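Local structure of PLP-Dependent L-Arginine Hydroxylase MppP (Streptomyces wadayamensis, 6C9B) at residues P158-A167 with F191-Y200; I281-R289 with F300-E310. The protein oxidises L-arginine with the help of pyridoxal phosphate, giving 4-hydroxy-2-ketoarginine and 2-ketoarginine as products. All coordinates share one frame; numbering follows the deposited sequence.

Contact 1 of 2, residues P158-A167 with F191-Y200; sequences PNNPTGRVLA and FRGFDAAAHY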
loop_
_atom_site.group_PDB
_atom_site.type_symbol
_atom_site.label_atom_id
_atom_site.label_comp_id
_atom_site.label_asym_id
_atom_site.label_seq_id
_atom_site.Cartn_x
_atom_site.Cartn_y
_atom_site.Cartn_z
ATOM N N PRO B 158 -3.826 -16.824 14.156
ATOM C CA PRO B 158 -5.118 -16.866 14.850
ATOM C C PRO B 158 -6.177 -16.170 14.039
ATOM O O PRO B 158 -5.904 -15.178 13.343
ATOM C CB PRO B 158 -4.842 -16.137 16.167
ATOM C CG PRO B 158 -3.362 -16.246 16.347
ATOM C CD PRO B 158 -2.805 -16.148 14.959
ATOM N N ASN B 159 -7.392 -16.703 14.064
ATOM C CA ASN B 159 -8.402 -16.116 13.202
ATOM C C ASN B 159 -8.837 -14.772 13.759
ATOM O O ASN B 159 -8.809 -14.522 14.973
ATOM C CB ASN B 159 -9.609 -17.029 13.040
ATOM C CG ASN B 159 -10.475 -16.651 11.822
ATOM O OD1 ASN B 159 -10.076 -15.829 10.945
ATOM N ND2 ASN B 159 -11.650 -17.245 11.743
ATOM N N ASN B 160 -9.212 -13.914 12.849
ATOM C CA ASN B 160 -9.883 -12.638 13.112
ATOM C C ASN B 160 -11.271 -12.836 12.551
ATOM O O ASN B 160 -11.408 -12.969 11.328
ATOM C CB ASN B 160 -9.148 -11.510 12.395
ATOM C CG ASN B 160 -9.776 -10.175 12.596
ATOM O OD1 ASN B 160 -10.811 -10.034 13.252
ATOM N ND2 ASN B 160 -9.116 -9.164 12.078
ATOM N N PRO B 161 -12.336 -12.877 13.358
ATOM C CA PRO B 161 -12.473 -12.292 14.694
ATOM C C PRO B 161 -12.454 -13.225 15.895
ATOM O O PRO B 161 -12.591 -12.789 17.040
ATOM C CB PRO B 161 -13.845 -11.620 14.586
ATOM C CG PRO B 161 -14.627 -12.605 13.766
ATOM C CD PRO B 161 -13.652 -13.114 12.733
ATOM N N THR B 162 -12.271 -14.516 15.677
ATOM C CA THR B 162 -12.562 -15.486 16.715
ATOM C C THR B 162 -11.377 -15.819 17.607
ATOM O O THR B 162 -11.575 -16.417 18.673
ATOM C CB THR B 162 -13.026 -16.801 16.099
ATOM O OG1 THR B 162 -11.899 -17.400 15.443
ATOM C CG2 THR B 162 -14.190 -16.604 15.128
ATOM N N GLY B 163 -10.165 -15.488 17.186
ATOM C CA GLY B 163 -8.959 -15.868 17.904
ATOM C C GLY B 163 -8.567 -17.324 17.803
ATOM O O GLY B 163 -7.595 -17.733 18.447
ATOM N N ARG B 164 -9.303 -18.134 17.055
ATOM C CA ARG B 164 -9.042 -19.561 17.048
ATOM C C ARG B 164 -7.716 -19.832 16.365
ATOM O O ARG B 164 -7.451 -19.307 15.282
ATOM C CB ARG B 164 -10.179 -20.284 16.329
ATOM C CG ARG B 164 -10.321 -21.751 16.674
ATOM C CD ARG B 164 -11.788 -22.092 16.962
ATOM N NE ARG B 164 -12.028 -23.533 16.862
ATOM C CZ ARG B 164 -13.185 -24.090 16.516
ATOM N NH1 ARG B 164 -14.252 -23.348 16.232
ATOM N NH2 ARG B 164 -13.267 -25.411 16.441
ATOM N N VAL B 165 -6.903 -20.689 16.969
ATOM C CA VAL B 165 -5.549 -20.954 16.492
ATOM C C VAL B 165 -5.514 -22.334 15.854
ATOM O O VAL B 165 -5.897 -23.326 16.482
ATOM C CB VAL B 165 -4.534 -20.884 17.641
ATOM C CG1 VAL B 165 -3.152 -21.290 17.178
ATOM C CG2 VAL B 165 -4.496 -19.492 18.231
ATOM N N LEU B 166 -4.960 -22.407 14.649
ATOM C CA LEU B 166 -4.758 -23.693 13.998
ATOM C C LEU B 166 -3.588 -24.389 14.679
ATOM O O LEU B 166 -2.449 -23.919 14.606
ATOM C CB LEU B 166 -4.499 -23.481 12.511
ATOM C CG LEU B 166 -4.518 -24.707 11.623
ATOM C CD1 LEU B 166 -5.941 -25.222 11.476
ATOM C CD2 LEU B 166 -3.919 -24.338 10.270
ATOM N N ALA B 167 -3.879 -25.482 15.377
ATOM C CA ALA B 167 -2.868 -26.213 16.130
ATOM C C ALA B 167 -1.897 -26.923 15.183
ATOM O O ALA B 167 -2.212 -27.217 14.023
ATOM C CB ALA B 167 -3.533 -27.225 17.044
ATOM N N PHE B 191 -2.377 -12.016 13.504
ATOM C CA PHE B 191 -2.572 -12.040 14.945
ATOM C C PHE B 191 -1.560 -12.945 15.653
ATOM O O PHE B 191 -1.696 -13.178 16.856
ATOM C CB PHE B 191 -3.995 -12.504 15.285
ATOM C CG PHE B 191 -5.076 -11.443 15.167
ATOM C CD1 PHE B 191 -4.806 -10.144 14.788
ATOM C CD2 PHE B 191 -6.393 -11.776 15.501
ATOM C CE1 PHE B 191 -5.839 -9.186 14.724
ATOM C CE2 PHE B 191 -7.404 -10.847 15.434
ATOM C CZ PHE B 191 -7.121 -9.538 15.052
ATOM N N ARG B 192 -0.557 -13.451 14.935
ATOM C CA ARG B 192 0.392 -14.404 15.502
ATOM C C ARG B 192 0.941 -13.933 16.846
ATOM O O ARG B 192 1.005 -14.703 17.807
ATOM C CB ARG B 192 1.550 -14.646 14.533
ATOM C CG ARG B 192 2.496 -15.738 15.027
ATOM C CD ARG B 192 3.786 -15.782 14.233
ATOM N NE ARG B 192 3.646 -16.218 12.840
ATOM C CZ ARG B 192 3.446 -17.470 12.446
ATOM N NH1 ARG B 192 3.432 -17.737 11.151
ATOM N NH2 ARG B 192 3.233 -18.453 13.320
ATOM N N GLY B 193 1.374 -12.673 16.925
ATOM C CA GLY B 193 2.075 -12.229 18.121
ATOM C C GLY B 193 1.248 -12.242 19.395
ATOM O O GLY B 193 1.823 -12.276 20.493
ATOM N N PHE B 194 -0.076 -12.261 19.281
ATOM C CA PHE B 194 -0.921 -12.222 20.467
ATOM C C PHE B 194 -1.048 -13.553 21.203
ATOM O O PHE B 194 -1.366 -13.545 22.402
ATOM C CB PHE B 194 -2.325 -11.736 20.119
ATOM C CG PHE B 194 -2.366 -10.305 19.742
ATOM C CD1 PHE B 194 -2.113 -9.309 20.677
ATOM C CD2 PHE B 194 -2.607 -9.945 18.438
ATOM C CE1 PHE B 194 -2.124 -7.988 20.296
ATOM C CE2 PHE B 194 -2.618 -8.612 18.068
ATOM C CZ PHE B 194 -2.383 -7.657 18.986
ATOM N N ASP B 195 -0.836 -14.692 20.549
ATOM C CA ASP B 195 -1.168 -15.982 21.146
ATOM C C ASP B 195 0.014 -16.936 21.003
ATOM O O ASP B 195 0.368 -17.324 19.886
ATOM C CB ASP B 195 -2.426 -16.552 20.489
ATOM C CG ASP B 195 -3.039 -17.682 21.288
ATOM O OD1 ASP B 195 -2.284 -18.398 21.988
ATOM O OD2 ASP B 195 -4.279 -17.828 21.221
ATOM N N ALA B 196 0.616 -17.304 22.141
ATOM C CA ALA B 196 1.768 -18.200 22.156
ATOM C C ALA B 196 1.451 -19.558 21.547
ATOM O O ALA B 196 2.369 -20.267 21.113
ATOM C CB ALA B 196 2.259 -18.375 23.597
ATOM N N ALA B 197 0.172 -19.930 21.487
ATOM C CA ALA B 197 -0.203 -21.173 20.819
ATOM C C ALA B 197 0.119 -21.128 19.329
ATOM O O ALA B 197 0.193 -22.181 18.685
ATOM C CB ALA B 197 -1.697 -21.453 21.010
ATOM N N ALA B 198 0.306 -19.939 18.768
ATOM C CA ALA B 198 0.674 -19.790 17.371
ATOM C C ALA B 198 2.165 -19.588 17.175
ATOM O O ALA B 198 2.578 -19.194 16.078
ATOM C CB ALA B 198 -0.088 -18.615 16.742
ATOM N N HIS B 199 2.983 -19.823 18.209
ATOM C CA HIS B 199 4.415 -19.565 18.110
ATOM C C HIS B 199 5.229 -20.823 17.877
ATOM O O HIS B 199 6.458 -20.746 17.847
ATOM C CB HIS B 199 4.923 -18.853 19.359
ATOM C CG HIS B 199 4.318 -17.497 19.551
ATOM N ND1 HIS B 199 4.635 -16.680 20.619
ATOM C CD2 HIS B 199 3.392 -16.830 18.820
ATOM C CE1 HIS B 199 3.916 -15.572 20.537
ATOM N NE2 HIS B 199 3.164 -15.634 19.449
ATOM N N TYR B 200 4.590 -21.971 17.677
ATOM C CA TYR B 200 5.326 -23.094 17.128
ATOM C C TYR B 200 5.746 -22.750 15.703
ATOM O O TYR B 200 5.143 -21.896 15.050
ATOM C CB TYR B 200 4.481 -24.360 17.172
ATOM C CG TYR B 200 3.285 -24.377 16.251
ATOM C CD1 TYR B 200 3.426 -24.763 14.919
ATOM C CD2 TYR B 200 2.012 -24.035 16.703
ATOM C CE1 TYR B 200 2.335 -24.818 14.070
ATOM C CE2 TYR B 200 0.907 -24.067 15.843
ATOM C CZ TYR B 200 1.100 -24.451 14.527
ATOM O OH TYR B 200 0.053 -24.535 13.653
HETATM O O HOH W 1 -3.995 -13.933 11.965
HETATM O O HOH W 2 -6.259 -16.222 20.268
#
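The carboxamide of N160 lies along the outer end of the F191 ring, its plane turned 23° from that of the ring. N160 CB sits 3.6 Å from F191 CE2, and N160 ND2 is 3.6 Å from F191 CZ. With CG anti to the backbone N (chi1 179°), the amide runs on past the phenyl rim toward the active site. There ND2 donates to O3 of the cofactor-bearing residue 221 and to the bound hydroxy-keto acid. At the root of the same phenylalanine, the P158 ring rests on the backbone: its CD is 3.5 Å from F191 C, while its CG packs against the methyl of A198. A water takes the N-H of F191 and donates to P158 O. Both loops leave the C-terminal ends of neighbouring parallel strands, 152-156 and 184-188, in the seven-stranded sheet of a fold-type I PLP enzyme. The first carries cis peptides before P158 and P161, on either side of the N159-N160 pair. Farther along, V165 splits its two methyls: CG1 packs on A197 and A198, both CB atoms 4.1 Å off, whereas CG2 touches D195 OD2 at 3.4 Å. That carboxylate oxygen is wetted by a second water shared with G163 O, and its partner OD1 closes an Asx turn on A197 N. At the far end the Y200 hydroxyl donates to L166 O (2.7 Å), the carbonyl lying near the ring plane, just ahead of the N-cap residue A167 of helix 168-181.

Contact 2 of 2, residues I281-R289 with F300-E310; sequences ILHNRSVVR and FPDPESRSSVE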
loop_
_atom_site.group_PDB
_atom_site.type_symbol
_atom_site.label_atom_id
_atom_site.label_comp_id
_atom_site.label_asym_id
_atom_site.label_seq_id
_atom_site.Cartn_x
_atom_site.Cartn_y
_atom_site.Cartn_z
ATOM N N ILE B 281 -3.400 -7.078 26.978
ATOM C CA ILE B 281 -4.585 -7.578 26.287
ATOM C C ILE B 281 -5.454 -8.421 27.224
ATOM O O ILE B 281 -6.686 -8.298 27.219
ATOM C CB ILE B 281 -4.158 -8.368 25.038
ATOM C CG1 ILE B 281 -3.430 -7.425 24.045
ATOM C CG2 ILE B 281 -5.369 -9.057 24.380
ATOM C CD1 ILE B 281 -4.272 -6.273 23.473
ATOM N N LEU B 282 -4.838 -9.300 28.031
ATOM C CA LEU B 282 -5.607 -10.085 29.002
ATOM C C LEU B 282 -6.360 -9.181 29.974
ATOM O O LEU B 282 -7.534 -9.422 30.288
ATOM C CB LEU B 282 -4.682 -11.030 29.758
ATOM C CG LEU B 282 -5.320 -11.929 30.832
ATOM C CD1 LEU B 282 -6.520 -12.720 30.281
ATOM C CD2 LEU B 282 -4.267 -12.868 31.380
ATOM N N HIS B 283 -5.714 -8.109 30.418
ATOM C CA HIS B 283 -6.368 -7.171 31.318
ATOM C C HIS B 283 -7.581 -6.534 30.659
ATOM O O HIS B 283 -8.654 -6.422 31.266
ATOM C CB HIS B 283 -5.394 -6.083 31.739
ATOM C CG HIS B 283 -6.018 -5.072 32.635
ATOM N ND1 HIS B 283 -6.164 -5.279 33.987
ATOM C CD2 HIS B 283 -6.574 -3.864 32.376
ATOM C CE1 HIS B 283 -6.762 -4.235 34.531
ATOM N NE2 HIS B 283 -7.021 -3.362 33.578
ATOM N N ASN B 284 -7.422 -6.099 29.410
ATOM C CA ASN B 284 -8.510 -5.409 28.728
ATOM C C ASN B 284 -9.643 -6.368 28.391
ATOM O O ASN B 284 -10.817 -6.004 28.492
ATOM C CB ASN B 284 -8.001 -4.709 27.471
ATOM C CG ASN B 284 -7.344 -3.374 27.782
ATOM O OD1 ASN B 284 -7.296 -2.951 28.922
ATOM N ND2 ASN B 284 -6.839 -2.714 26.753
ATOM N N ARG B 285 -9.321 -7.599 27.986
ATOM C CA ARG B 285 -10.366 -8.605 27.824
ATOM C C ARG B 285 -11.146 -8.798 29.116
ATOM O O ARG B 285 -12.380 -8.907 29.100
ATOM C CB ARG B 285 -9.735 -9.921 27.367
ATOM C CG ARG B 285 -10.682 -11.098 27.362
ATOM C CD ARG B 285 -10.120 -12.227 26.503
ATOM N NE ARG B 285 -10.444 -11.994 25.100
ATOM C CZ ARG B 285 -9.586 -11.633 24.144
ATOM N NH1 ARG B 285 -10.047 -11.455 22.916
ATOM N NH2 ARG B 285 -8.284 -11.506 24.369
ATOM N N SER B 286 -10.445 -8.823 30.252
ATOM C CA SER B 286 -11.096 -9.001 31.544
ATOM C C SER B 286 -12.007 -7.831 31.878
ATOM O O SER B 286 -13.072 -8.034 32.471
ATOM C CB SER B 286 -10.053 -9.177 32.646
ATOM O OG SER B 286 -9.146 -10.208 32.303
ATOM N N VAL B 287 -11.608 -6.593 31.558
ATOM C CA VAL B 287 -12.506 -5.495 31.921
ATOM C C VAL B 287 -13.763 -5.563 31.073
ATOM O O VAL B 287 -14.861 -5.286 31.568
ATOM C CB VAL B 287 -11.848 -4.090 31.852
ATOM C CG1 VAL B 287 -10.342 -4.123 31.764
ATOM C CG2 VAL B 287 -12.455 -3.212 30.775
ATOM N N VAL B 288 -13.635 -5.978 29.801
ATOM C CA VAL B 288 -14.819 -6.102 28.950
ATOM C C VAL B 288 -15.764 -7.157 29.505
ATOM O O VAL B 288 -16.975 -6.937 29.589
ATOM C CB VAL B 288 -14.429 -6.422 27.497
ATOM C CG1 VAL B 288 -15.671 -6.698 26.670
ATOM C CG2 VAL B 288 -13.635 -5.283 26.907
ATOM N N ARG B 289 -15.230 -8.331 29.863
ATOM C CA ARG B 289 -16.095 -9.423 30.299
ATOM C C ARG B 289 -16.702 -9.129 31.664
ATOM O O ARG B 289 -17.880 -9.414 31.894
ATOM C CB ARG B 289 -15.314 -10.740 30.293
ATOM C CG ARG B 289 -14.920 -11.152 28.877
ATOM C CD ARG B 289 -14.286 -12.500 28.779
ATOM N NE ARG B 289 -14.021 -12.823 27.380
ATOM C CZ ARG B 289 -13.423 -13.934 26.971
ATOM N NH1 ARG B 289 -13.014 -14.845 27.848
ATOM N NH2 ARG B 289 -13.244 -14.134 25.687
ATOM N N PHE B 300 -20.117 -14.535 25.503
ATOM C CA PHE B 300 -18.851 -14.356 24.803
ATOM C C PHE B 300 -18.535 -15.581 23.971
ATOM O O PHE B 300 -18.244 -16.651 24.539
ATOM C CB PHE B 300 -17.743 -14.073 25.809
ATOM C CG PHE B 300 -17.884 -12.720 26.422
ATOM C CD1 PHE B 300 -17.344 -11.616 25.788
ATOM C CD2 PHE B 300 -18.620 -12.544 27.565
ATOM C CE1 PHE B 300 -17.505 -10.365 26.315
ATOM C CE2 PHE B 300 -18.783 -11.278 28.100
ATOM C CZ PHE B 300 -18.228 -10.205 27.461
ATOM N N PRO B 301 -18.638 -15.493 22.640
ATOM C CA PRO B 301 -18.517 -16.713 21.822
ATOM C C PRO B 301 -17.138 -17.338 21.819
ATOM O O PRO B 301 -17.039 -18.534 21.511
ATOM C CB PRO B 301 -18.913 -16.246 20.416
ATOM C CG PRO B 301 -19.020 -14.799 20.454
ATOM C CD PRO B 301 -19.153 -14.345 21.869
ATOM N N ASP B 302 -16.081 -16.598 22.157
ATOM C CA ASP B 302 -14.704 -17.090 22.064
ATOM C C ASP B 302 -14.036 -17.050 23.434
ATOM O O ASP B 302 -13.146 -16.222 23.682
ATOM C CB ASP B 302 -13.940 -16.250 21.045
ATOM C CG ASP B 302 -14.736 -16.031 19.770
ATOM O OD1 ASP B 302 -15.205 -17.043 19.205
ATOM O OD2 ASP B 302 -14.910 -14.865 19.360
ATOM N N PRO B 303 -14.443 -17.932 24.359
ATOM C CA PRO B 303 -13.954 -17.803 25.737
ATOM C C PRO B 303 -12.448 -17.908 25.860
ATOM O O PRO B 303 -11.882 -17.302 26.777
ATOM C CB PRO B 303 -14.662 -18.954 26.484
ATOM C CG PRO B 303 -15.229 -19.859 25.426
ATOM C CD PRO B 303 -15.465 -18.990 24.229
ATOM N N GLU B 304 -11.781 -18.649 24.972
ATOM C CA GLU B 304 -10.345 -18.885 25.062
ATOM C C GLU B 304 -9.512 -17.941 24.198
ATOM O O GLU B 304 -8.286 -18.082 24.159
ATOM C CB GLU B 304 -10.025 -20.330 24.658
ATOM C CG GLU B 304 -10.723 -21.383 25.500
ATOM C CD GLU B 304 -10.228 -21.407 26.936
ATOM O OE1 GLU B 304 -9.539 -22.381 27.314
ATOM O OE2 GLU B 304 -10.518 -20.450 27.685
ATOM N N SER B 305 -10.126 -16.995 23.507
ATOM C CA SER B 305 -9.354 -16.123 22.616
ATOM C C SER B 305 -8.344 -15.300 23.395
ATOM O O SER B 305 -8.621 -14.810 24.500
ATOM C CB SER B 305 -10.270 -15.178 21.849
ATOM O OG SER B 305 -9.501 -14.380 20.944
ATOM N N ARG B 306 -7.163 -15.138 22.799
ATOM C CA ARG B 306 -6.142 -14.214 23.289
ATOM C C ARG B 306 -5.863 -13.090 22.305
ATOM O O ARG B 306 -4.907 -12.334 22.487
ATOM C CB ARG B 306 -4.869 -15.000 23.604
ATOM C CG ARG B 306 -5.129 -16.071 24.655
ATOM C CD ARG B 306 -3.916 -16.831 25.069
ATOM N NE ARG B 306 -3.830 -16.856 26.526
ATOM C CZ ARG B 306 -3.193 -17.785 27.230
ATOM N NH1 ARG B 306 -2.581 -18.789 26.614
ATOM N NH2 ARG B 306 -3.176 -17.714 28.556
ATOM N N SER B 307 -6.682 -12.940 21.266
ATOM C CA SER B 307 -6.419 -11.916 20.275
ATOM C C SER B 307 -6.863 -10.545 20.787
ATOM O O SER B 307 -7.517 -10.405 21.829
ATOM C CB SER B 307 -7.129 -12.256 18.972
ATOM O OG SER B 307 -8.440 -11.740 19.009
ATOM N N SER B 308 -6.514 -9.526 20.020
ATOM C CA SER B 308 -6.741 -8.143 20.417
ATOM C C SER B 308 -8.117 -7.634 20.040
ATOM O O SER B 308 -8.363 -6.433 20.122
ATOM C CB SER B 308 -5.697 -7.226 19.788
ATOM O OG SER B 308 -5.789 -7.269 18.361
ATOM N N VAL B 309 -9.013 -8.511 19.606
ATOM C CA VAL B 309 -10.397 -8.145 19.375
ATOM C C VAL B 309 -11.281 -9.151 20.104
ATOM O O VAL B 309 -10.884 -10.285 20.367
ATOM C CB VAL B 309 -10.731 -8.079 17.876
ATOM C CG1 VAL B 309 -9.862 -7.032 17.186
ATOM C CG2 VAL B 309 -10.525 -9.473 17.189
ATOM N N GLU B 310 -12.500 -8.717 20.429
ATOM C CA GLU B 310 -13.400 -9.519 21.255
ATOM C C GLU B 310 -14.812 -9.457 20.698
ATOM O O GLU B 310 -15.401 -8.376 20.616
ATOM C CB GLU B 310 -13.376 -9.016 22.712
ATOM C CG GLU B 310 -14.340 -9.692 23.660
ATOM C CD GLU B 310 -13.895 -11.084 24.114
ATOM O OE1 GLU B 310 -12.894 -11.623 23.593
ATOM O OE2 GLU B 310 -14.570 -11.648 24.992
#
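A salt-bridge network ties the long helix 256-291 to the start of strand 309-314, an inner strand of the small five-stranded sheet: R285 and R289, one helical turn apart, both close on E310. R285 bends at chi3 (-83°) and meets E310 side-on, NE and NH1 both donating to OE1 from the same face of the carboxylate; the NE bond is 2.9 Å. The opposite end of the guanidinium holds S307 O with NH1 and NH2, the NH2 bond lying in the carbonyl plane. S305 O sits 3.1 Å above one face of the R285 guanidinium, near its rim, without bonding to it. R289 instead runs extended from CG to NE and brings NE and NH2 to E310 OE2, an oxygen whose modelled place is doubtful. Its other bonds are clearer. NH1 donates almost straight (173°) to P303 O at 2.9 Å, and NH2 reaches D302 O from above the carbonyl plane, across from S305 N, which closes the type I turn D302-S305 on the other face. Beside this, the aliphatic part of R289 crosses F300: CG stands 3.7 Å from the ring centroid, over the face, a CH-pi contact. CD of R285 covers the centre of one face of the R289 guanidinium. V288 CG1 touches the F300 ring, and I281 CG2 packs against S307 O at 3.6 Å. Two positive groups thus share one buried carboxylate, which would probably keep E310 ionised, while the carbonyls of D302, P303 and S307 accept further N-H groups of the two arginines and tie the loop to the helix.

Contacts 1 and 2 lie side by side, their centres 13 Å apart, and they touch directly. The 158-167 loop packs on 300-310 at two points: T162 O is 3.4 Å from D302 CB, and G163 CA is 3.4 Å from S305 OG. From 191-200, F194 reaches the same loop, its CZ 3.4 Å from S308 CB, and also touches I281 of the helix. V309 is where both meet the pocket: N160 and F191 lean on it, and its side chain is about 5 Å from the bound hydroxy-keto acid, while that of N160 is about 3 Å away. Contact 1 thus reaches the active site through N160, whereas the salt bridges of contact 2 lie away from it.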